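Local coordinates for B-agarase (Saccharophagus degradans, PDB 4BQ2), which hydrolyses agarose chains as an exo-acting beta-agarase of glycoside hydrolase family 50, at residues A[626-638]-A[679-693]. Numbering follows the deposited sequence.
Sequences YNSYKEGLPKQKW and MYKDYMQSVIDNPYF
L633 packs against V687 of the helix and F693 of the strand that follows. Its CD1 meets the F693 ring obliquely, 3.4 Å from CE2, and touches V687 CG2; CD2 turns to the hydroxyl end of Y683. With CG anti to its own carbonyl carbon (chi1 -55°), the leucine brings this fork against the apolar side chains. The F693 side chain comes at L633 from the opposite direction and crosses W638 at about a right angle, its edge toward one face of the indole's six-membered ring in a T-shaped pair, planes at 81° and centroids 5.7 Å apart. W638 lays CZ3 over the centre of the Y626 ring.

Two hydrogen bonds hold backbone groups of the loop beside this packing. Y683 carries its ring anti to the backbone N (chi1 -168°), and OH donates to S628 O at 2.7 Å, in the carbonyl plane and on a lone pair, while K630 O lies in plane at the ring edge. One turn on, S686 OG accepts from L633 N at 2.8 Å. G632, without a side chain, passes close to the helix at S686, and its CA lies 3.6 Å from Y683 CD2.

The margins are looser and partly wet. One water donates to both E631 O and M679 O, while M679 CE brushes the E631 side chain, whose carboxylate pairs with K180. Near the other end, N690 ND2 donates to a water that bridges to L633 O.

Y683 stacks on F653, and L641 of helix 641-644 packs on Y626 and F693. Helix 673-688 makes the beta-alpha-beta crossover between adjacent parallel strands 648-652 and 693-699 and covers the loop leaving strand 624-627, consistent with the (beta/alpha)8-barrel catalytic domain expected of this glycoside hydrolase family.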
loop_
_atom_site.group_PDB
_atom_site.type_symbol
_atom_site.label_atom_id
_atom_site.label_comp_id
_atom_site.label_asym_id
_atom_site.label_seq_id
_atom_site.Cartn_x
_atom_site.Cartn_y
_atom_site.Cartn_z
ATOM N N TYR A 626 1.228 4.577 -11.323
ATOM C CA TYR A 626 0.085 4.510 -10.405
ATOM C C TYR A 626 0.276 3.273 -9.517
ATOM O O TYR A 626 0.694 2.211 -9.999
ATOM C CB TYR A 626 -1.230 4.314 -11.169
ATOM C CG TYR A 626 -1.495 5.304 -12.312
ATOM C CD1 TYR A 626 -2.131 6.531 -12.068
ATOM C CD2 TYR A 626 -1.088 5.017 -13.620
ATOM C CE1 TYR A 626 -2.379 7.449 -13.105
ATOM C CE2 TYR A 626 -1.328 5.922 -14.672
ATOM C CZ TYR A 626 -1.966 7.132 -14.402
ATOM O OH TYR A 626 -2.202 8.025 -15.430
ATOM N N ASN A 627 -0.068 3.405 -8.244
ATOM C CA ASN A 627 -0.166 2.245 -7.321
ATOM C C ASN A 627 -1.673 1.953 -7.214
ATOM O O ASN A 627 -2.424 2.852 -6.873
ATOM C CB ASN A 627 0.365 2.641 -5.932
ATOM C CG ASN A 627 1.853 2.902 -5.938
ATOM O OD1 ASN A 627 2.527 2.579 -6.917
ATOM N ND2 ASN A 627 2.368 3.516 -4.879
ATOM N N SER A 628 -2.105 0.729 -7.501
ATOM C CA SER A 628 -3.536 0.441 -7.535
ATOM C C SER A 628 -3.816 -0.899 -6.867
ATOM O O SER A 628 -3.652 -1.984 -7.472
ATOM C CB SER A 628 -4.102 0.493 -8.978
ATOM O OG SER A 628 -5.538 0.349 -8.982
ATOM N N TYR A 629 -4.202 -0.821 -5.598
ATOM C CA TYR A 629 -4.509 -2.010 -4.845
ATOM C C TYR A 629 -5.993 -2.324 -4.990
ATOM O O TYR A 629 -6.810 -1.920 -4.172
ATOM C CB TYR A 629 -4.143 -1.785 -3.387
ATOM C CG TYR A 629 -2.638 -1.665 -3.120
ATOM C CD1 TYR A 629 -1.853 -2.807 -2.979
ATOM C CD2 TYR A 629 -2.047 -0.435 -2.921
ATOM C CE1 TYR A 629 -0.491 -2.712 -2.703
ATOM C CE2 TYR A 629 -0.678 -0.326 -2.658
ATOM C CZ TYR A 629 0.084 -1.479 -2.531
ATOM O OH TYR A 629 1.449 -1.390 -2.227
ATOM N N LYS A 630 -6.304 -3.093 -6.016
ATOM C CA LYS A 630 -7.666 -3.471 -6.371
ATOM C C LYS A 630 -7.522 -4.883 -6.928
ATOM O O LYS A 630 -6.405 -5.416 -7.001
ATOM C CB LYS A 630 -8.212 -2.536 -7.493
ATOM C CG LYS A 630 -8.158 -1.043 -7.195
ATOM C CD LYS A 630 -9.114 -0.625 -6.063
ATOM C CE LYS A 630 -8.859 0.836 -5.729
ATOM N NZ LYS A 630 -9.191 1.212 -4.331
ATOM N N GLU A 631 -8.631 -5.500 -7.299
ATOM C CA GLU A 631 -8.607 -6.812 -7.970
ATOM C C GLU A 631 -8.189 -6.795 -9.446
ATOM O O GLU A 631 -7.835 -7.827 -10.032
ATOM C CB GLU A 631 -9.949 -7.533 -7.739
ATOM C CG GLU A 631 -10.059 -7.888 -6.234
ATOM C CD GLU A 631 -11.366 -8.587 -5.820
ATOM O OE1 GLU A 631 -11.999 -9.262 -6.664
ATOM O OE2 GLU A 631 -11.722 -8.506 -4.612
ATOM N N GLY A 632 -8.228 -5.610 -10.030
ATOM C CA GLY A 632 -7.683 -5.395 -11.364
ATOM C C GLY A 632 -7.903 -3.962 -11.765
ATOM O O GLY A 632 -8.063 -3.058 -10.907
ATOM N N LEU A 633 -7.879 -3.748 -13.074
ATOM C CA LEU A 633 -8.002 -2.426 -13.651
ATOM C C LEU A 633 -9.352 -2.314 -14.365
ATOM O O LEU A 633 -9.454 -2.655 -15.545
ATOM C CB LEU A 633 -6.826 -2.160 -14.615
ATOM C CG LEU A 633 -5.403 -2.319 -14.087
ATOM C CD1 LEU A 633 -4.449 -1.788 -15.185
ATOM C CD2 LEU A 633 -5.158 -1.605 -12.740
ATOM N N PRO A 634 -10.394 -1.831 -13.649
ATOM C CA PRO A 634 -11.744 -1.804 -14.252
ATOM C C PRO A 634 -11.815 -0.774 -15.381
ATOM O O PRO A 634 -11.175 0.306 -15.297
ATOM C CB PRO A 634 -12.656 -1.364 -13.091
ATOM C CG PRO A 634 -11.827 -1.550 -11.834
ATOM C CD PRO A 634 -10.397 -1.310 -12.269
ATOM N N LYS A 635 -12.591 -1.103 -16.418
ATOM C CA LYS A 635 -12.796 -0.195 -17.583
ATOM C C LYS A 635 -13.075 1.257 -17.196
ATOM O O LYS A 635 -12.370 2.158 -17.636
ATOM C CB LYS A 635 -13.931 -0.711 -18.492
ATOM C CG LYS A 635 -14.058 0.045 -19.810
ATOM C CD LYS A 635 -15.214 -0.523 -20.644
ATOM C CE LYS A 635 -15.542 0.368 -21.840
ATOM N NZ LYS A 635 -16.053 -0.436 -22.989
ATOM N N GLN A 636 -14.102 1.479 -16.372
ATOM C CA GLN A 636 -14.580 2.828 -16.085
ATOM C C GLN A 636 -13.559 3.647 -15.330
ATOM O O GLN A 636 -13.391 4.844 -15.589
ATOM C CB GLN A 636 -15.907 2.808 -15.310
ATOM C CG GLN A 636 -17.084 2.259 -16.119
ATOM C CD GLN A 636 -17.385 3.091 -17.361
ATOM O OE1 GLN A 636 -17.543 2.553 -18.460
ATOM N NE2 GLN A 636 -17.439 4.412 -17.195
ATOM N N LYS A 637 -12.861 2.994 -14.409
ATOM C CA LYS A 637 -11.899 3.679 -13.575
ATOM C C LYS A 637 -10.667 4.120 -14.384
ATOM O O LYS A 637 -10.009 5.085 -14.009
ATOM C CB LYS A 637 -11.500 2.770 -12.407
ATOM C CG LYS A 637 -12.640 2.484 -11.438
ATOM C CD LYS A 637 -13.129 3.777 -10.797
ATOM C CE LYS A 637 -12.381 4.085 -9.518
ATOM N NZ LYS A 637 -13.303 3.954 -8.359
ATOM N N TRP A 638 -10.370 3.422 -15.482
ATOM C CA TRP A 638 -9.139 3.689 -16.245
ATOM C C TRP A 638 -9.362 4.315 -17.627
ATOM O O TRP A 638 -8.418 4.482 -18.384
ATOM C CB TRP A 638 -8.215 2.442 -16.293
ATOM C CG TRP A 638 -7.729 2.094 -14.879
ATOM C CD1 TRP A 638 -8.236 1.142 -14.043
ATOM C CD2 TRP A 638 -6.685 2.761 -14.154
ATOM N NE1 TRP A 638 -7.546 1.161 -12.822
ATOM C CE2 TRP A 638 -6.590 2.150 -12.877
ATOM C CE3 TRP A 638 -5.791 3.791 -14.474
ATOM C CZ2 TRP A 638 -5.637 2.552 -11.917
ATOM C CZ3 TRP A 638 -4.852 4.210 -13.509
ATOM C CH2 TRP A 638 -4.782 3.585 -12.244
ATOM N N MET A 679 -6.112 -14.753 -7.919
ATOM C CA MET A 679 -6.342 -13.324 -7.970
ATOM C C MET A 679 -5.155 -12.576 -8.599
ATOM O O MET A 679 -5.354 -11.570 -9.286
ATOM C CB MET A 679 -6.689 -12.797 -6.589
ATOM C CG MET A 679 -8.060 -13.372 -6.108
ATOM S SD MET A 679 -8.541 -12.802 -4.470
ATOM C CE MET A 679 -8.658 -11.019 -4.652
ATOM N N TYR A 680 -3.941 -13.065 -8.377
ATOM C CA TYR A 680 -2.751 -12.469 -9.030
ATOM C C TYR A 680 -2.882 -12.547 -10.552
ATOM O O TYR A 680 -2.636 -11.567 -11.279
ATOM C CB TYR A 680 -1.482 -13.197 -8.602
ATOM C CG TYR A 680 -0.214 -12.731 -9.305
ATOM C CD1 TYR A 680 0.181 -13.254 -10.536
ATOM C CD2 TYR A 680 0.625 -11.805 -8.685
ATOM C CE1 TYR A 680 1.349 -12.829 -11.148
ATOM C CE2 TYR A 680 1.801 -11.381 -9.278
ATOM C CZ TYR A 680 2.145 -11.884 -10.507
ATOM O OH TYR A 680 3.325 -11.459 -11.060
ATOM N N LYS A 681 -3.233 -13.728 -11.032
ATOM C CA LYS A 681 -3.434 -13.951 -12.454
ATOM C C LYS A 681 -4.518 -13.052 -13.065
ATOM O O LYS A 681 -4.352 -12.531 -14.182
ATOM C CB LYS A 681 -3.691 -15.435 -12.717
ATOM C CG LYS A 681 -2.422 -16.280 -12.522
ATOM C CD LYS A 681 -2.620 -17.729 -12.926
ATOM C CE LYS A 681 -3.635 -18.448 -12.050
ATOM N NZ LYS A 681 -3.447 -19.889 -12.275
ATOM N N ASP A 682 -5.590 -12.828 -12.314
ATOM C CA ASP A 682 -6.664 -11.936 -12.762
ATOM C C ASP A 682 -6.205 -10.497 -12.843
ATOM O O ASP A 682 -6.502 -9.798 -13.827
ATOM C CB ASP A 682 -7.878 -11.959 -11.825
ATOM C CG ASP A 682 -8.688 -13.270 -11.885
ATOM O OD1 ASP A 682 -8.555 -14.115 -12.798
ATOM O OD2 ASP A 682 -9.480 -13.448 -10.951
ATOM N N TYR A 683 -5.504 -10.038 -11.802
ATOM C CA TYR A 683 -4.972 -8.706 -11.830
ATOM C C TYR A 683 -4.041 -8.488 -13.024
ATOM O O TYR A 683 -4.189 -7.514 -13.768
ATOM C CB TYR A 683 -4.200 -8.385 -10.537
ATOM C CG TYR A 683 -3.858 -6.928 -10.391
ATOM C CD1 TYR A 683 -2.753 -6.353 -11.081
ATOM C CD2 TYR A 683 -4.600 -6.114 -9.555
ATOM C CE1 TYR A 683 -2.448 -4.992 -10.941
ATOM C CE2 TYR A 683 -4.285 -4.782 -9.400
ATOM C CZ TYR A 683 -3.213 -4.218 -10.116
ATOM O OH TYR A 683 -2.887 -2.872 -9.940
ATOM N N MET A 684 -3.028 -9.344 -13.155
ATOM C CA MET A 684 -2.089 -9.216 -14.269
ATOM C C MET A 684 -2.744 -9.327 -15.657
ATOM O O MET A 684 -2.324 -8.633 -16.596
ATOM C CB MET A 684 -0.942 -10.216 -14.121
ATOM C CG MET A 684 0.051 -9.841 -13.012
ATOM S SD MET A 684 0.769 -8.183 -13.120
ATOM C CE MET A 684 1.633 -8.307 -14.695
ATOM N N GLN A 685 -3.773 -10.165 -15.795
ATOM C CA GLN A 685 -4.524 -10.225 -17.064
ATOM C C GLN A 685 -5.095 -8.875 -17.402
ATOM O O GLN A 685 -5.101 -8.466 -18.571
ATOM C CB GLN A 685 -5.679 -11.247 -17.052
ATOM C CG GLN A 685 -6.264 -11.534 -18.454
ATOM C CD GLN A 685 -5.217 -12.128 -19.385
ATOM O OE1 GLN A 685 -4.489 -13.023 -18.992
ATOM N NE2 GLN A 685 -5.088 -11.590 -20.584
ATOM N N SER A 686 -5.609 -8.195 -16.378
ATOM C CA SER A 686 -6.181 -6.873 -16.533
ATOM C C SER A 686 -5.124 -5.852 -17.017
ATOM O O SER A 686 -5.415 -4.968 -17.857
ATOM C CB SER A 686 -6.768 -6.433 -15.177
ATOM O OG SER A 686 -7.591 -5.314 -15.333
ATOM N N VAL A 687 -3.919 -5.931 -16.448
ATOM C CA VAL A 687 -2.824 -5.072 -16.908
ATOM C C VAL A 687 -2.433 -5.393 -18.349
ATOM O O VAL A 687 -2.296 -4.484 -19.185
ATOM C CB VAL A 687 -1.591 -5.155 -15.986
ATOM C CG1 VAL A 687 -0.535 -4.152 -16.440
ATOM C CG2 VAL A 687 -2.009 -4.863 -14.536
ATOM N N ILE A 688 -2.210 -6.678 -18.611
ATOM C CA ILE A 688 -1.836 -7.159 -19.927
ATOM C C ILE A 688 -2.850 -6.685 -20.988
ATOM O O ILE A 688 -2.452 -6.201 -22.053
ATOM C CB ILE A 688 -1.681 -8.688 -19.909
ATOM C CG1 ILE A 688 -0.431 -9.076 -19.106
ATOM C CG2 ILE A 688 -1.574 -9.258 -21.307
ATOM C CD1 ILE A 688 -0.402 -10.535 -18.713
ATOM N N ASP A 689 -4.140 -6.760 -20.661
ATOM C CA ASP A 689 -5.200 -6.324 -21.577
ATOM C C ASP A 689 -5.348 -4.802 -21.791
ATOM O O ASP A 689 -6.138 -4.393 -22.634
ATOM C CB ASP A 689 -6.575 -6.854 -21.112
ATOM C CG ASP A 689 -6.690 -8.376 -21.200
ATOM O OD1 ASP A 689 -5.797 -9.014 -21.772
ATOM O OD2 ASP A 689 -7.677 -8.931 -20.669
ATOM N N ASN A 690 -4.709 -3.983 -20.957
ATOM C CA ASN A 690 -4.869 -2.546 -21.064
ATOM C C ASN A 690 -3.722 -2.008 -21.952
ATOM O O ASN A 690 -2.559 -2.162 -21.605
ATOM C CB ASN A 690 -4.887 -1.902 -19.664
ATOM C CG ASN A 690 -5.191 -0.421 -19.728
ATOM O OD1 ASN A 690 -4.532 0.297 -20.481
ATOM N ND2 ASN A 690 -6.205 0.046 -18.977
ATOM N N PRO A 691 -4.050 -1.411 -23.113
ATOM C CA PRO A 691 -3.009 -1.008 -24.068
ATOM C C PRO A 691 -2.091 0.119 -23.578
ATOM O O PRO A 691 -1.062 0.360 -24.200
ATOM C CB PRO A 691 -3.814 -0.559 -25.303
ATOM C CG PRO A 691 -5.175 -0.237 -24.800
ATOM C CD PRO A 691 -5.412 -1.118 -23.603
ATOM N N TYR A 692 -2.463 0.814 -22.500
ATOM C CA TYR A 692 -1.646 1.886 -21.933
ATOM C C TYR A 692 -0.550 1.433 -20.969
ATOM O O TYR A 692 0.382 2.192 -20.705
ATOM C CB TYR A 692 -2.547 2.974 -21.320
ATOM C CG TYR A 692 -3.458 3.475 -22.425
ATOM C CD1 TYR A 692 -2.943 4.286 -23.430
ATOM C CD2 TYR A 692 -4.793 3.028 -22.536
ATOM C CE1 TYR A 692 -3.738 4.705 -24.500
ATOM C CE2 TYR A 692 -5.609 3.451 -23.605
ATOM C CZ TYR A 692 -5.059 4.273 -24.581
ATOM O OH TYR A 692 -5.815 4.712 -25.635
ATOM N N PHE A 693 -0.637 0.203 -20.460
ATOM C CA PHE A 693 0.341 -0.229 -19.441
ATOM C C PHE A 693 1.511 -0.949 -20.021
ATOM O O PHE A 693 1.337 -1.842 -20.840
ATOM C CB PHE A 693 -0.344 -1.055 -18.324
ATOM C CG PHE A 693 -1.076 -0.179 -17.372
ATOM C CD1 PHE A 693 -0.398 0.430 -16.318
ATOM C CD2 PHE A 693 -2.419 0.103 -17.561
ATOM C CE1 PHE A 693 -1.051 1.286 -15.441
ATOM C CE2 PHE A 693 -3.088 0.950 -16.677
ATOM C CZ PHE A 693 -2.405 1.549 -15.620
HETATM O O HOH W 1 -7.668 -10.189 -8.580
HETATM O O HOH W 2 -8.304 -1.758 -17.929
HETATM O O HOH W 3 -7.931 2.219 -20.160
#